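Local coordinates for flagellar hook associated protein type 3 FlgL (Legionella pneumophila subsp. pneumophila, PDB 5YTI) that probably serves as a hook-filament junction protein of the bacterial flagellum and belongs to the flagellin family, at residues A[154-159]-A[178-183]; A[160-165]-A[174-179]. All blocks are in the same frame, centred on the assembly; numbering follows the deposited sequence.

Overall arrangement
The two contacts follow one another along the chain: residues 160-165 continue 154-159, while 174-179 leads into 178-183, and the contact centres are about 12 Å apart. In contact 1, residues 154-159 meet the start of helix 179-184; in contact 2, residues 160-165 run beside the chain that leads from strand 171-174 into that helix. T178 and G179 belong to both. Two links join the contacts directly: a probable hydrogen bond between S160 OG and D180 OD2 at 2.7 Å, and apolar packing of V182 CG2 on D177 CB at 3.9 Å. Contact 1 is buried and contact 2 partly buried; their centres lie about 12 and 19 Å from the centre of the chain. Both touch the second subunit.

Contact 1 of 2, residues A[154-159]-A[178-183]; sequences YVYNGD and TGDNVF
The first turn of helix 179-184 is packed by the Y156 ring, which leaves strand 154-156 and lays one face against the backbone of G179 and D180. The evidence is in the ring geometry: D180 N stands over the centre of one face, 3.6 Å above its plane, while G158 N sits 3.5 Å off the opposite face. The phenol is thus sandwiched between helix backbone and the turn that follows its own strand. CG anti to the backbone N (chi1 176°) carries the ring across to the helix. G179, with no side chain, lies over the same face toward its rim, its CA 3.5 Å from Y156 CE1. D180 adds its CB, 3.8 Å from Y156 CE2, and its carboxylate plane is turned 28° from the ring.

At the hydroxyl end, D159 O lies in the ring plane, 2.8 Å from Y156 OH, and F136 O is a further polar neighbour of that hydroxyl. T178, at the N-cap position before the helix, brings CB to 3.4 Å from D159 O. Beyond the contact, D180 OD2 probably accepts a hydrogen bond from S160 OG and forms a salt bridge to R185 of the second subunit, placing this helix start at the subunit interface. Overall, this is a strand-to-helix packing in which a tyrosine face covers the backbone of a helix N-terminus.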
ATOM      1  N   TYR A 154      -1.472  -7.912  15.395  1.00 97.87           N
ATOM      2  CA  TYR A 154      -0.041  -7.513  15.431  1.00 93.58           C
ATOM      3  C   TYR A 154       0.159  -6.031  15.201  1.00 90.35           C
ATOM      4  O   TYR A 154      -0.323  -5.519  14.203  1.00 90.47           O
ATOM      5  CB  TYR A 154       0.743  -8.202  14.316  1.00 93.24           C
ATOM      6  CG  TYR A 154       0.942  -9.659  14.539  1.00 92.04           C
ATOM      7  CD1 TYR A 154      -0.022 -10.571  14.166  1.00 93.38           C
ATOM      8  CD2 TYR A 154       2.088 -10.126  15.144  1.00 92.91           C
ATOM      9  CE1 TYR A 154       0.159 -11.916  14.380  1.00 92.60           C
ATOM     10  CE2 TYR A 154       2.270 -11.465  15.371  1.00 93.29           C
ATOM     11  CZ  TYR A 154       1.298 -12.351  14.979  1.00 94.46           C
ATOM     12  OH  TYR A 154       1.464 -13.692  15.202  1.00100.91           O
ATOM     13  N   VAL A 155       0.903  -5.360  16.082  1.00 89.77           N
ATOM     14  CA  VAL A 155       1.167  -3.908  15.951  1.00 88.79           C
ATOM     15  C   VAL A 155       2.659  -3.630  15.804  1.00 89.66           C
ATOM     16  O   VAL A 155       3.495  -4.497  16.048  1.00 89.83           O
ATOM     17  CB  VAL A 155       0.645  -3.065  17.158  1.00 88.32           C
ATOM     18  CG1 VAL A 155      -0.840  -3.301  17.387  1.00 89.46           C
ATOM     19  CG2 VAL A 155       1.439  -3.341  18.436  1.00 87.75           C
ATOM     20  N   TYR A 156       2.974  -2.390  15.438  1.00 91.10           N
ATOM     21  CA  TYR A 156       4.348  -1.938  15.236  1.00 88.21           C
ATOM     22  C   TYR A 156       4.691  -0.846  16.263  1.00 88.13           C
ATOM     23  O   TYR A 156       4.003   0.186  16.382  1.00 89.71           O
ATOM     24  CB  TYR A 156       4.514  -1.434  13.793  1.00 86.36           C
ATOM     25  CG  TYR A 156       5.859  -0.848  13.506  1.00 84.13           C
ATOM     26  CD1 TYR A 156       6.985  -1.649  13.446  1.00 84.62           C
ATOM     27  CD2 TYR A 156       6.009   0.504  13.295  1.00 84.65           C
ATOM     28  CE1 TYR A 156       8.227  -1.109  13.192  1.00 85.21           C
ATOM     29  CE2 TYR A 156       7.252   1.061  13.039  1.00 84.53           C
ATOM     30  CZ  TYR A 156       8.353   0.250  12.989  1.00 84.21           C
ATOM     31  OH  TYR A 156       9.582   0.793  12.749  1.00 84.55           O
ATOM     32  N   ASN A 157       5.754  -1.101  17.013  1.00 86.50           N
ATOM     33  CA  ASN A 157       6.111  -0.277  18.164  1.00 87.51           C
ATOM     34  C   ASN A 157       7.330   0.589  17.863  1.00 86.56           C
ATOM     35  O   ASN A 157       7.849   1.283  18.738  1.00 85.42           O
ATOM     36  CB  ASN A 157       6.375  -1.154  19.408  1.00 85.76           C
ATOM     37  CG  ASN A 157       5.266  -2.150  19.655  1.00 85.36           C
ATOM     38  OD1 ASN A 157       5.515  -3.351  19.654  1.00 85.34           O
ATOM     39  ND2 ASN A 157       4.025  -1.663  19.832  1.00 83.10           N
ATOM     40  N   GLY A 158       7.787   0.545  16.625  1.00 84.91           N
ATOM     41  CA  GLY A 158       8.853   1.436  16.213  1.00 86.90           C
ATOM     42  C   GLY A 158       8.284   2.765  15.752  1.00 87.96           C
ATOM     43  O   GLY A 158       7.149   3.132  16.127  1.00 85.37           O
ATOM     44  N   ASP A 159       9.103   3.482  14.960  1.00 90.27           N
ATOM     45  CA  ASP A 159       8.695   4.706  14.218  1.00 89.37           C
ATOM     46  C   ASP A 159       9.119   4.607  12.746  1.00 87.09           C
ATOM     47  O   ASP A 159       9.734   3.597  12.314  1.00 81.78           O
ATOM     48  CB  ASP A 159       9.237   6.006  14.871  1.00 89.84           C
ATOM     49  CG  ASP A 159      10.759   6.170  14.746  1.00 91.06           C
ATOM     50  OD1 ASP A 159      11.333   5.676  13.767  1.00 94.54           O
ATOM     51  OD2 ASP A 159      11.391   6.816  15.619  1.00 89.66           O
ATOM     52  N   THR A 178      12.338   0.749   7.855  1.00 83.01           N
ATOM     53  CA  THR A 178      11.517   0.617   9.052  1.00 81.91           C
ATOM     54  C   THR A 178      10.310  -0.278   8.848  1.00 81.80           C
ATOM     55  O   THR A 178       9.742  -0.347   7.763  1.00 82.93           O
ATOM     56  CB  THR A 178      11.103   1.995   9.632  1.00 81.74           C
ATOM     57  OG1 THR A 178      10.188   2.669   8.757  1.00 81.55           O
ATOM     58  CG2 THR A 178      12.338   2.841   9.844  1.00 81.23           C
ATOM     59  N   GLY A 179       9.927  -0.951   9.928  1.00 81.98           N
ATOM     60  CA  GLY A 179       8.965  -2.057   9.894  1.00 80.21           C
ATOM     61  C   GLY A 179       7.618  -1.665   9.358  1.00 78.50           C
ATOM     62  O   GLY A 179       6.942  -2.484   8.731  1.00 77.38           O
ATOM     63  N   ASP A 180       7.234  -0.412   9.595  1.00 77.66           N
ATOM     64  CA  ASP A 180       5.964   0.091   9.088  1.00 78.33           C
ATOM     65  C   ASP A 180       6.004   0.085   7.567  1.00 76.83           C
ATOM     66  O   ASP A 180       5.038  -0.277   6.914  1.00 75.46           O
ATOM     67  CB  ASP A 180       5.662   1.494   9.612  1.00 80.18           C
ATOM     68  CG  ASP A 180       6.589   2.550   9.010  1.00 81.79           C
ATOM     69  OD1 ASP A 180       7.829   2.413   9.193  1.00 83.22           O
ATOM     70  OD2 ASP A 180       6.078   3.496   8.353  1.00 79.76           O
ATOM     71  N   ASN A 181       7.143   0.439   6.989  1.00 77.05           N
ATOM     72  CA  ASN A 181       7.267   0.332   5.542  1.00 77.10           C
ATOM     73  C   ASN A 181       7.455  -1.109   5.075  1.00 77.18           C
ATOM     74  O   ASN A 181       6.802  -1.520   4.137  1.00 79.75           O
ATOM     75  CB  ASN A 181       8.397   1.201   4.998  1.00 76.84           C
ATOM     76  CG  ASN A 181       8.387   1.265   3.504  1.00 76.75           C
ATOM     77  OD1 ASN A 181       7.348   1.463   2.884  1.00 80.20           O
ATOM     78  ND2 ASN A 181       9.523   1.047   2.911  1.00 77.04           N
ATOM     79  N   VAL A 182       8.321  -1.888   5.723  1.00 77.12           N
ATOM     80  CA  VAL A 182       8.655  -3.209   5.182  1.00 76.91           C
ATOM     81  C   VAL A 182       7.566  -4.257   5.386  1.00 76.26           C
ATOM     82  O   VAL A 182       7.236  -4.970   4.463  1.00 74.50           O
ATOM     83  CB  VAL A 182       9.966  -3.747   5.754  1.00 76.67           C
ATOM     84  CG1 VAL A 182      10.225  -5.135   5.209  1.00 77.56           C
ATOM     85  CG2 VAL A 182      11.111  -2.819   5.409  1.00 75.63           C
ATOM     86  N   PHE A 183       6.985  -4.297   6.582  1.00 77.37           N
ATOM     87  CA  PHE A 183       6.091  -5.375   6.970  1.00 77.24           C
ATOM     88  C   PHE A 183       4.623  -5.032   7.172  1.00 75.82           C
ATOM     89  O   PHE A 183       3.789  -5.905   7.020  1.00 75.36           O
ATOM     90  CB  PHE A 183       6.613  -5.995   8.262  1.00 78.69           C
ATOM     91  CG  PHE A 183       7.978  -6.606   8.130  1.00 78.07           C
ATOM     92  CD1 PHE A 183       8.129  -7.864   7.615  1.00 78.68           C
ATOM     93  CD2 PHE A 183       9.101  -5.919   8.545  1.00 78.88           C
ATOM     94  CE1 PHE A 183       9.387  -8.430   7.494  1.00 80.82           C
ATOM     95  CE2 PHE A 183      10.365  -6.471   8.432  1.00 80.32           C
ATOM     96  CZ  PHE A 183      10.512  -7.732   7.908  1.00 79.86           C
TER

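Contact 2 of 2, residues A[160-165]-A[174-179]; sequences STQRFQ and AVNDTG
Three hydrogen bonds tie R163 and Q162 to V175 and N176. The backbone contributes one, V175 N to R163 O at 3.0 Å. The second replaces a backbone acceptor with a side chain: R163 N donates to N176 OD1 at 3.0 Å, meeting a lone pair in the carbonyl plane at a C=O...donor angle of 144°. N176 can offer this oxygen because its CG stands between its backbone N and carbonyl carbon (chi1 66°). In the third, the extended Q162 side chain reaches across and gives NE2 to N176 O at 2.9 Å, with an N-H...O angle of 156°; the acceptor is tilted from the Q162 amide plane.

These bonds continue the beta hairpin of strands 164-168 and 171-174 past its open end. F164 and A174 form the last bridge here, an antiparallel non-hydrogen-bonded pair with 4.3 Å between their CA atoms; beyond it the two chains run on without regular strand pairing.

Van der Waals contacts flank the bonds. The apolar pair is F164 CE1 on A174 CB at 3.8 Å, on the sheet face where both side chains lie. V175 spreads its two branches: CG1 meets Q165 CG at 3.9 Å, the side chains crossing at about a right angle, and CG2 approaches R163 NH1 at 3.6 Å, obliquely to the guanidinium. V175 also packs on A69 of helix 49-96.

A salt bridge joins the D177 carboxylate to R348 of helix 316-374, which also hydrogen-bonds A174 O.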
ATOM      1  N   SER A 160       8.789   5.641  11.974  1.00 83.92           N
ATOM      2  CA  SER A 160       9.203   5.670  10.573  1.00 81.36           C
ATOM      3  C   SER A 160      10.493   6.451  10.284  1.00 79.87           C
ATOM      4  O   SER A 160      10.571   7.011   9.227  1.00 81.27           O
ATOM      5  CB  SER A 160       8.075   6.256   9.712  1.00 79.49           C
ATOM      6  OG  SER A 160       6.843   5.588   9.916  1.00 77.94           O
ATOM      7  N   THR A 161      11.495   6.478  11.166  1.00 78.64           N
ATOM      8  CA  THR A 161      12.630   7.394  10.998  1.00 81.67           C
ATOM      9  C   THR A 161      13.945   6.754  10.571  1.00 83.76           C
ATOM     10  O   THR A 161      14.542   5.953  11.286  1.00 87.11           O
ATOM     11  CB  THR A 161      12.851   8.237  12.270  1.00 83.93           C
ATOM     12  OG1 THR A 161      11.725   9.093  12.438  1.00 89.20           O
ATOM     13  CG2 THR A 161      14.107   9.112  12.188  1.00 83.21           C
ATOM     14  N   GLN A 162      14.417   7.171   9.401  1.00 87.48           N
ATOM     15  CA  GLN A 162      15.658   6.651   8.805  1.00 87.91           C
ATOM     16  C   GLN A 162      16.888   7.476   9.210  1.00 89.24           C
ATOM     17  O   GLN A 162      16.878   8.704   9.186  1.00 88.36           O
ATOM     18  CB  GLN A 162      15.546   6.616   7.262  1.00 84.02           C
ATOM     19  CG  GLN A 162      14.528   5.620   6.714  1.00 82.59           C
ATOM     20  CD  GLN A 162      14.459   5.553   5.180  1.00 81.12           C
ATOM     21  OE1 GLN A 162      14.032   6.518   4.517  1.00 81.50           O
ATOM     22  NE2 GLN A 162      14.851   4.398   4.611  1.00 76.69           N
ATOM     23  N   ARG A 163      17.953   6.779   9.564  1.00 94.01           N
ATOM     24  CA  ARG A 163      19.245   7.418   9.750  1.00 98.58           C
ATOM     25  C   ARG A 163      19.921   7.593   8.406  1.00 95.27           C
ATOM     26  O   ARG A 163      20.235   6.611   7.728  1.00 91.38           O
ATOM     27  CB  ARG A 163      20.144   6.594  10.671  1.00105.27           C
ATOM     28  CG  ARG A 163      19.996   6.951  12.147  1.00113.11           C
ATOM     29  CD  ARG A 163      21.101   6.323  13.007  1.00119.39           C
ATOM     30  NE  ARG A 163      21.512   4.994  12.524  1.00122.99           N
ATOM     31  CZ  ARG A 163      20.725   3.909  12.453  1.00122.46           C
ATOM     32  NH1 ARG A 163      21.223   2.757  11.997  1.00121.14           N
ATOM     33  NH2 ARG A 163      19.445   3.959  12.822  1.00119.23           N
ATOM     34  N   PHE A 164      20.093   8.856   8.022  1.00 95.07           N
ATOM     35  CA  PHE A 164      20.859   9.236   6.845  1.00 96.04           C
ATOM     36  C   PHE A 164      22.322   9.488   7.274  1.00 96.29           C
ATOM     37  O   PHE A 164      22.582   9.953   8.367  1.00100.63           O
ATOM     38  CB  PHE A 164      20.250  10.477   6.195  1.00 94.77           C
ATOM     39  CG  PHE A 164      18.885  10.247   5.582  1.00 95.69           C
ATOM     40  CD1 PHE A 164      18.752   9.594   4.363  1.00 94.16           C
ATOM     41  CD2 PHE A 164      17.736  10.730   6.199  1.00 97.51           C
ATOM     42  CE1 PHE A 164      17.510   9.397   3.787  1.00 91.36           C
ATOM     43  CE2 PHE A 164      16.493  10.540   5.631  1.00 95.79           C
ATOM     44  CZ  PHE A 164      16.383   9.866   4.422  1.00 93.28           C
ATOM     45  N   GLN A 165      23.282   9.149   6.429  1.00 94.53           N
ATOM     46  CA  GLN A 165      24.678   9.248   6.808  1.00 92.19           C
ATOM     47  C   GLN A 165      25.524   9.860   5.716  1.00 93.05           C
ATOM     48  O   GLN A 165      25.447   9.436   4.547  1.00 91.51           O
ATOM     49  CB  GLN A 165      25.216   7.882   7.128  1.00 91.29           C
ATOM     50  CG  GLN A 165      24.702   7.381   8.444  1.00 92.39           C
ATOM     51  CD  GLN A 165      25.818   6.852   9.285  1.00 94.14           C
ATOM     52  OE1 GLN A 165      26.227   7.519  10.228  1.00 94.27           O
ATOM     53  NE2 GLN A 165      26.360   5.668   8.923  1.00 94.74           N
ATOM     54  N   ALA A 174      20.568   6.429   3.228  1.00 89.53           N
ATOM     55  CA  ALA A 174      19.825   5.830   4.350  1.00 89.51           C
ATOM     56  C   ALA A 174      20.385   4.453   4.689  1.00 87.59           C
ATOM     57  O   ALA A 174      20.564   3.644   3.793  1.00 86.00           O
ATOM     58  CB  ALA A 174      18.343   5.735   4.017  1.00 89.66           C
ATOM     59  N   VAL A 175      20.645   4.180   5.967  1.00 85.94           N
ATOM     60  CA  VAL A 175      21.303   2.935   6.322  1.00 87.03           C
ATOM     61  C   VAL A 175      20.369   1.939   6.958  1.00 89.27           C
ATOM     62  O   VAL A 175      20.822   0.937   7.511  1.00 98.36           O
ATOM     63  CB  VAL A 175      22.481   3.150   7.277  1.00 86.73           C
ATOM     64  CG1 VAL A 175      23.449   4.150   6.690  1.00 86.54           C
ATOM     65  CG2 VAL A 175      21.993   3.611   8.638  1.00 87.38           C
ATOM     66  N   ASN A 176      19.072   2.205   6.894  1.00 89.97           N
ATOM     67  CA  ASN A 176      18.079   1.275   7.420  1.00 88.43           C
ATOM     68  C   ASN A 176      16.762   1.482   6.740  1.00 87.73           C
ATOM     69  O   ASN A 176      16.559   2.461   6.016  1.00 86.75           O
ATOM     70  CB  ASN A 176      17.896   1.449   8.937  1.00 87.84           C
ATOM     71  CG  ASN A 176      17.294   2.787   9.318  1.00 86.34           C
ATOM     72  OD1 ASN A 176      17.792   3.843   8.960  1.00 86.61           O
ATOM     73  ND2 ASN A 176      16.229   2.741  10.075  1.00 88.83           N
ATOM     74  N   ASP A 177      15.865   0.535   6.970  1.00 88.19           N
ATOM     75  CA  ASP A 177      14.458   0.707   6.636  1.00 85.86           C
ATOM     76  C   ASP A 177      13.638   0.460   7.902  1.00 84.87           C
ATOM     77  O   ASP A 177      14.187   0.028   8.923  1.00 87.46           O
ATOM     78  CB  ASP A 177      14.039  -0.240   5.527  1.00 86.07           C
ATOM     79  CG  ASP A 177      14.768   0.014   4.223  1.00 88.27           C
ATOM     80  OD1 ASP A 177      15.880  -0.531   4.048  1.00 92.33           O
ATOM     81  OD2 ASP A 177      14.210   0.719   3.345  1.00 89.57           O
ATOM     82  N   THR A 178      12.338   0.749   7.855  1.00 83.01           N
ATOM     83  CA  THR A 178      11.517   0.617   9.052  1.00 81.91           C
ATOM     84  C   THR A 178      10.310  -0.278   8.848  1.00 81.80           C
ATOM     85  O   THR A 178       9.742  -0.347   7.763  1.00 82.93           O
ATOM     86  CB  THR A 178      11.103   1.995   9.632  1.00 81.74           C
ATOM     87  OG1 THR A 178      10.188   2.669   8.757  1.00 81.55           O
ATOM     88  CG2 THR A 178      12.338   2.841   9.844  1.00 81.23           C
ATOM     89  N   GLY A 179       9.927  -0.951   9.928  1.00 81.98           N
ATOM     90  CA  GLY A 179       8.965  -2.057   9.894  1.00 80.21           C
ATOM     91  C   GLY A 179       7.618  -1.665   9.358  1.00 78.50           C
ATOM     92  O   GLY A 179       6.942  -2.484   8.731  1.00 77.38           O
TER